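Local coordinates for protein pyridine synthase TbtD (Thermobispora bispora, PDB 5WA4) that probably catalyses the [4+2] aza-cycloaddition that builds the central pyridine ring during biosynthesis of the thiopeptide antibiotic thiomuracin, guided by its substrate's leader peptide, at residues Glu8-Gly20 with Trp117-Glu131. Residues are numbered along the deposited sequence; the frame is centred on the assembly and turned at random.
Sequences ERWWRFRVDYHAG and WSPDNTIHAEGERPE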
loop_
_atom_site.group_PDB
_atom_site.type_symbol
_atom_site.label_atom_id
_atom_site.label_comp_id
_atom_site.label_asym_id
_atom_site.label_seq_id
_atom_site.Cartn_x
_atom_site.Cartn_y
_atom_site.Cartn_z
ATOM N N GLU E 8 -11.313 32.554 -35.434
ATOM C CA GLU E 8 -12.349 32.724 -34.416
ATOM C C GLU E 8 -12.726 31.397 -33.748
ATOM O O GLU E 8 -13.375 31.392 -32.694
ATOM C CB GLU E 8 -13.594 33.383 -35.019
ATOM C CG GLU E 8 -14.474 34.076 -33.990
ATOM C CD GLU E 8 -14.855 35.482 -34.415
ATOM O OE1 GLU E 8 -15.976 35.658 -34.947
ATOM O OE2 GLU E 8 -14.026 36.405 -34.219
ATOM N N ARG E 9 -12.336 30.280 -34.366
ATOM C CA ARG E 9 -12.349 28.990 -33.670
ATOM C C ARG E 9 -11.431 27.942 -34.327
ATOM O O ARG E 9 -10.864 28.170 -35.399
ATOM C CB ARG E 9 -13.780 28.443 -33.549
ATOM C CG ARG E 9 -13.982 27.706 -32.226
ATOM C CD ARG E 9 -15.425 27.361 -31.935
ATOM N NE ARG E 9 -16.300 28.535 -31.910
ATOM C CZ ARG E 9 -17.529 28.540 -31.395
ATOM N NH1 ARG E 9 -18.025 27.432 -30.855
ATOM N NH2 ARG E 9 -18.262 29.649 -31.418
ATOM N N TRP E 10 -11.277 26.804 -33.652
ATOM C CA TRP E 10 -10.388 25.732 -34.093
ATOM C C TRP E 10 -11.133 24.684 -34.893
ATOM O O TRP E 10 -12.023 24.020 -34.362
ATOM C CB TRP E 10 -9.720 25.054 -32.902
ATOM C CG TRP E 10 -8.575 25.804 -32.346
ATOM C CD1 TRP E 10 -8.518 26.428 -31.137
ATOM C CD2 TRP E 10 -7.303 26.007 -32.964
ATOM N NE1 TRP E 10 -7.289 27.007 -30.963
ATOM C CE2 TRP E 10 -6.516 26.760 -32.077
ATOM C CE3 TRP E 10 -6.740 25.612 -34.185
ATOM C CZ2 TRP E 10 -5.209 27.144 -32.364
ATOM C CZ3 TRP E 10 -5.445 25.988 -34.474
ATOM C CH2 TRP E 10 -4.691 26.750 -33.570
ATOM N N TRP E 11 -10.757 24.534 -36.161
ATOM C CA TRP E 11 -11.374 23.544 -37.029
ATOM C C TRP E 11 -10.504 22.292 -37.151
ATOM O O TRP E 11 -9.269 22.364 -37.090
ATOM C CB TRP E 11 -11.639 24.140 -38.408
ATOM C CG TRP E 11 -12.536 25.340 -38.382
ATOM C CD1 TRP E 11 -12.165 26.656 -38.476
ATOM C CD2 TRP E 11 -13.965 25.337 -38.236
ATOM N NE1 TRP E 11 -13.276 27.467 -38.409
ATOM C CE2 TRP E 11 -14.392 26.680 -38.263
ATOM C CE3 TRP E 11 -14.923 24.327 -38.085
ATOM C CZ2 TRP E 11 -15.733 27.036 -38.148
ATOM C CZ3 TRP E 11 -16.251 24.685 -37.968
ATOM C CH2 TRP E 11 -16.645 26.027 -38.001
ATOM N N ARG E 12 -11.152 21.145 -37.339
ATOM C CA ARG E 12 -10.449 19.868 -37.366
ATOM C C ARG E 12 -10.531 19.154 -38.710
ATOM O O ARG E 12 -11.571 19.145 -39.368
ATOM C CB ARG E 12 -10.992 18.949 -36.277
ATOM C CG ARG E 12 -10.742 19.449 -34.881
ATOM C CD ARG E 12 -11.289 18.478 -33.860
ATOM N NE ARG E 12 -12.745 18.491 -33.822
ATOM C CZ ARG E 12 -13.465 17.627 -33.121
ATOM N NH1 ARG E 12 -12.851 16.690 -32.408
ATOM N NH2 ARG E 12 -14.789 17.698 -33.126
ATOM N N PHE E 13 -9.419 18.542 -39.103
ATOM C CA PHE E 13 -9.395 17.711 -40.295
ATOM C C PHE E 13 -8.739 16.371 -39.996
ATOM O O PHE E 13 -7.775 16.303 -39.230
ATOM C CB PHE E 13 -8.664 18.429 -41.430
ATOM C CG PHE E 13 -9.488 19.503 -42.091
ATOM C CD1 PHE E 13 -10.486 19.170 -42.992
ATOM C CD2 PHE E 13 -9.277 20.840 -41.799
ATOM C CE1 PHE E 13 -11.253 20.154 -43.597
ATOM C CE2 PHE E 13 -10.040 21.827 -42.403
ATOM C CZ PHE E 13 -11.031 21.482 -43.299
ATOM N N ARG E 14 -9.276 15.308 -40.592
ATOM C CA ARG E 14 -8.686 13.985 -40.473
ATOM C C ARG E 14 -8.136 13.474 -41.822
ATOM O O ARG E 14 -8.898 13.279 -42.770
ATOM C CB ARG E 14 -9.709 12.990 -39.929
ATOM C CG ARG E 14 -9.067 11.656 -39.556
ATOM C CD ARG E 14 -10.033 10.506 -39.346
ATOM N NE ARG E 14 -9.295 9.243 -39.325
ATOM C CZ ARG E 14 -8.893 8.612 -38.223
ATOM N NH1 ARG E 14 -9.161 9.121 -37.026
ATOM N NH2 ARG E 14 -8.224 7.470 -38.314
ATOM N N VAL E 15 -6.822 13.249 -41.895
ATOM C CA VAL E 15 -6.179 12.666 -43.076
ATOM C C VAL E 15 -5.648 11.243 -42.842
ATOM O O VAL E 15 -4.568 11.083 -42.272
ATOM C CB VAL E 15 -4.979 13.520 -43.530
ATOM C CG1 VAL E 15 -4.430 13.013 -44.858
ATOM C CG2 VAL E 15 -5.368 14.984 -43.595
ATOM N N ASP E 16 -6.372 10.220 -43.294
ATOM C CA ASP E 16 -5.920 8.827 -43.144
ATOM C C ASP E 16 -4.786 8.444 -44.106
ATOM O O ASP E 16 -4.853 8.704 -45.308
ATOM C CB ASP E 16 -7.092 7.859 -43.342
ATOM C CG ASP E 16 -8.147 7.982 -42.254
ATOM O OD1 ASP E 16 -9.050 8.843 -42.381
ATOM O OD2 ASP E 16 -8.085 7.207 -41.284
ATOM N N TYR E 17 -3.749 7.807 -43.576
ATOM C CA TYR E 17 -2.600 7.443 -44.389
ATOM C C TYR E 17 -1.855 6.299 -43.705
ATOM O O TYR E 17 -0.744 6.465 -43.215
ATOM C CB TYR E 17 -1.720 8.663 -44.574
ATOM C CG TYR E 17 -0.746 8.638 -45.724
ATOM C CD1 TYR E 17 -1.175 8.505 -47.042
ATOM C CD2 TYR E 17 0.610 8.804 -45.487
ATOM C CE1 TYR E 17 -0.266 8.512 -48.082
ATOM C CE2 TYR E 17 1.534 8.813 -46.514
ATOM C CZ TYR E 17 1.100 8.674 -47.810
ATOM O OH TYR E 17 2.057 8.695 -48.811
ATOM N N HIS E 18 -2.498 5.138 -43.684
ATOM C CA HIS E 18 -2.092 4.017 -42.839
ATOM C C HIS E 18 -0.649 3.519 -42.983
ATOM O O HIS E 18 0.114 3.525 -42.015
ATOM C CB HIS E 18 -3.050 2.851 -43.082
ATOM C CG HIS E 18 -4.481 3.198 -42.810
ATOM N ND1 HIS E 18 -5.533 2.452 -43.294
ATOM C CD2 HIS E 18 -5.025 4.207 -42.097
ATOM C CE1 HIS E 18 -6.670 2.993 -42.890
ATOM N NE2 HIS E 18 -6.394 4.055 -42.163
ATOM N N ALA E 19 -0.265 3.061 -44.169
ATOM C CA ALA E 19 1.028 2.407 -44.301
ATOM C C ALA E 19 1.945 3.213 -45.180
ATOM O O ALA E 19 3.052 2.781 -45.510
ATOM C CB ALA E 19 0.866 0.996 -44.854
ATOM N N GLY E 20 1.479 4.386 -45.577
ATOM C CA GLY E 20 2.300 5.251 -46.405
ATOM C C GLY E 20 3.397 5.934 -45.612
ATOM O O GLY E 20 3.384 5.911 -44.378
ATOM N N TRP E 117 -11.673 0.849 -38.751
ATOM C CA TRP E 117 -10.843 1.976 -39.193
ATOM C C TRP E 117 -11.565 2.877 -40.197
ATOM O O TRP E 117 -12.455 2.449 -40.934
ATOM C CB TRP E 117 -9.521 1.489 -39.810
ATOM C CG TRP E 117 -8.525 0.986 -38.789
ATOM C CD1 TRP E 117 -8.788 0.667 -37.490
ATOM C CD2 TRP E 117 -7.118 0.753 -38.979
ATOM N NE1 TRP E 117 -7.638 0.251 -36.862
ATOM C CE2 TRP E 117 -6.600 0.299 -37.750
ATOM C CE3 TRP E 117 -6.243 0.902 -40.064
ATOM C CZ2 TRP E 117 -5.253 -0.027 -37.576
ATOM C CZ3 TRP E 117 -4.893 0.582 -39.890
ATOM C CH2 TRP E 117 -4.416 0.129 -38.657
ATOM N N SER E 118 -11.192 4.148 -40.176
ATOM C CA SER E 118 -11.535 5.089 -41.230
ATOM C C SER E 118 -10.890 4.599 -42.527
ATOM O O SER E 118 -9.830 3.962 -42.490
ATOM C CB SER E 118 -11.045 6.493 -40.856
ATOM O OG SER E 118 -10.884 7.332 -41.979
ATOM N N PRO E 119 -11.533 4.874 -43.674
ATOM C CA PRO E 119 -11.013 4.525 -45.000
ATOM C C PRO E 119 -9.639 5.114 -45.259
ATOM O O PRO E 119 -9.423 6.280 -44.936
ATOM C CB PRO E 119 -12.045 5.128 -45.940
ATOM C CG PRO E 119 -13.310 5.112 -45.144
ATOM C CD PRO E 119 -12.887 5.443 -43.752
ATOM N N ASP E 120 -8.727 4.328 -45.832
ATOM C CA ASP E 120 -7.358 4.791 -46.028
ATOM C C ASP E 120 -7.350 5.832 -47.139
ATOM O O ASP E 120 -8.233 5.845 -47.995
ATOM C CB ASP E 120 -6.431 3.614 -46.343
ATOM C CG ASP E 120 -4.948 3.967 -46.228
ATOM O OD1 ASP E 120 -4.595 5.019 -45.644
ATOM O OD2 ASP E 120 -4.117 3.160 -46.702
ATOM N N ASN E 121 -6.384 6.740 -47.079
ATOM C CA ASN E 121 -6.206 7.775 -48.094
ATOM C C ASN E 121 -7.375 8.745 -48.285
ATOM O O ASN E 121 -7.381 9.492 -49.264
ATOM C CB ASN E 121 -5.889 7.125 -49.448
ATOM C CG ASN E 121 -4.680 6.234 -49.393
ATOM O OD1 ASN E 121 -3.548 6.713 -49.323
ATOM N ND2 ASN E 121 -4.910 4.923 -49.425
ATOM N N THR E 122 -8.353 8.738 -47.376
ATOM C CA THR E 122 -9.442 9.726 -47.421
ATOM C C THR E 122 -9.187 10.957 -46.542
ATOM O O THR E 122 -8.342 10.932 -45.651
ATOM C CB THR E 122 -10.787 9.118 -46.987
ATOM O OG1 THR E 122 -10.657 8.544 -45.682
ATOM C CG2 THR E 122 -11.227 8.056 -47.957
ATOM N N ILE E 123 -9.942 12.024 -46.805
ATOM C CA ILE E 123 -9.905 13.260 -46.024
ATOM C C ILE E 123 -11.275 13.551 -45.453
ATOM O O ILE E 123 -12.243 13.679 -46.195
ATOM C CB ILE E 123 -9.460 14.474 -46.868
ATOM C CG1 ILE E 123 -7.955 14.424 -47.120
ATOM C CG2 ILE E 123 -9.839 15.770 -46.174
ATOM C CD1 ILE E 123 -7.438 15.546 -48.000
ATOM N N HIS E 124 -11.363 13.654 -44.132
ATOM C CA HIS E 124 -12.633 13.964 -43.492
ATOM C C HIS E 124 -12.514 15.277 -42.725
ATOM O O HIS E 124 -11.547 15.497 -41.988
ATOM C CB HIS E 124 -13.061 12.835 -42.557
ATOM C CG HIS E 124 -13.064 11.487 -43.200
ATOM N ND1 HIS E 124 -14.195 10.936 -43.769
ATOM C CD2 HIS E 124 -12.073 10.580 -43.373
ATOM C CE1 HIS E 124 -13.900 9.744 -44.259
ATOM N NE2 HIS E 124 -12.620 9.504 -44.032
ATOM N N ALA E 125 -13.483 16.160 -42.934
ATOM C CA ALA E 125 -13.584 17.385 -42.163
ATOM C C ALA E 125 -14.355 17.045 -40.894
ATOM O O ALA E 125 -15.441 16.461 -40.974
ATOM C CB ALA E 125 -14.277 18.480 -42.962
ATOM N N GLU E 126 -13.785 17.377 -39.733
ATOM C CA GLU E 126 -14.311 16.884 -38.458
ATOM C C GLU E 126 -15.001 17.976 -37.646
ATOM O O GLU E 126 -15.564 17.713 -36.579
ATOM C CB GLU E 126 -13.192 16.222 -37.621
ATOM C CG GLU E 126 -12.805 14.786 -38.069
ATOM C CD GLU E 126 -11.831 14.087 -37.124
ATOM O OE1 GLU E 126 -11.141 14.770 -36.341
ATOM O OE2 GLU E 126 -11.760 12.845 -37.149
ATOM N N GLY E 127 -14.988 19.199 -38.158
ATOM C CA GLY E 127 -15.675 20.279 -37.480
ATOM C C GLY E 127 -14.809 20.798 -36.361
ATOM O O GLY E 127 -13.635 20.476 -36.280
ATOM N N GLU E 128 -15.405 21.571 -35.468
ATOM C CA GLU E 128 -14.647 22.358 -34.512
ATOM C C GLU E 128 -14.545 21.789 -33.097
ATOM O O GLU E 128 -15.442 21.088 -32.632
ATOM C CB GLU E 128 -15.276 23.735 -34.442
ATOM C CG GLU E 128 -16.761 23.649 -34.190
ATOM C CD GLU E 128 -17.425 24.995 -34.215
ATOM O OE1 GLU E 128 -17.468 25.653 -33.156
ATOM O OE2 GLU E 128 -17.903 25.390 -35.297
ATOM N N ARG E 129 -13.439 22.103 -32.425
ATOM C CA ARG E 129 -13.274 21.790 -31.011
ATOM C C ARG E 129 -14.430 22.410 -30.243
ATOM O O ARG E 129 -14.812 23.541 -30.541
ATOM C CB ARG E 129 -11.939 22.322 -30.487
ATOM C CG ARG E 129 -10.718 21.682 -31.120
ATOM C CD ARG E 129 -9.537 21.751 -30.176
ATOM N NE ARG E 129 -9.828 21.050 -28.932
ATOM C CZ ARG E 129 -8.975 20.930 -27.926
ATOM N NH1 ARG E 129 -7.762 21.461 -28.018
ATOM N NH2 ARG E 129 -9.331 20.273 -26.831
ATOM N N PRO E 130 -14.984 21.673 -29.258
ATOM C CA PRO E 130 -16.230 21.990 -28.536
ATOM C C PRO E 130 -16.566 23.480 -28.395
ATOM O O PRO E 130 -17.151 24.031 -29.338
ATOM C CB PRO E 130 -16.005 21.361 -27.152
ATOM C CG PRO E 130 -14.928 20.356 -27.327
ATOM C CD PRO E 130 -14.384 20.439 -28.733
ATOM N N GLU E 131 -16.228 24.109 -27.268
ATOM C CA GLU E 131 -16.500 25.540 -27.095
ATOM C C GLU E 131 -15.326 26.256 -26.363
ATOM O O GLU E 131 -14.601 27.018 -27.015
ATOM C CB GLU E 131 -17.856 25.753 -26.383
ATOM C CG GLU E 131 -19.110 25.267 -27.139
ATOM C CD GLU E 131 -19.303 25.936 -28.498
ATOM O OE1 GLU E 131 -19.058 27.159 -28.604
ATOM O OE2 GLU E 131 -19.699 25.240 -29.464
#
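Arg12 meets Gly127 O twice: its backbone N lies 2.8 Å away and its NE 3.3 Å, the two donors approaching from opposite faces of the carbonyl plane. A bend at chi3 (-72°) turns the guanidinium back so that this oxygen sits near its plane. Because Arg12 O accepts from Glu126 N (2.9 Å), one residue faces two, as in a beta bulge, and Gly127 takes a positive phi there. Farther along, Arg14 and His124 exchange nearly straight backbone bonds. The Arg14 side chain extends past Ser118 CB, 3.6 Å from NE, and grips the Asp16 carboxylate side-on, NE to OD1 and NH2 to OD2 (3.0 Å); NH2 also reaches Arg51 O. The backbone bonds join strand 9-16, an inner strand of a four-stranded antiparallel sheet, to its edge strand 123-128. Phe13, with CE1 3.5 Å from Ala125 CB, shares a face with Val15 and Ile123, and helix 64-85 packs on it through Phe13, Ile123 and Ala125. Beyond the strands, the His18 ring lies between two groups: the Asp120 carboxylate stacks almost parallel (6°) on one face, while the edge of Trp117 meets the opposite face, its CE3 3.5 Å from His18 CE1. Asp120 OD1 also accepts His18 N at 2.9 Å, and OD2 bonds to Ser88. At the other end, Arg9 NH1 forms salt bridges with Glu128 and the poorly ordered Glu131.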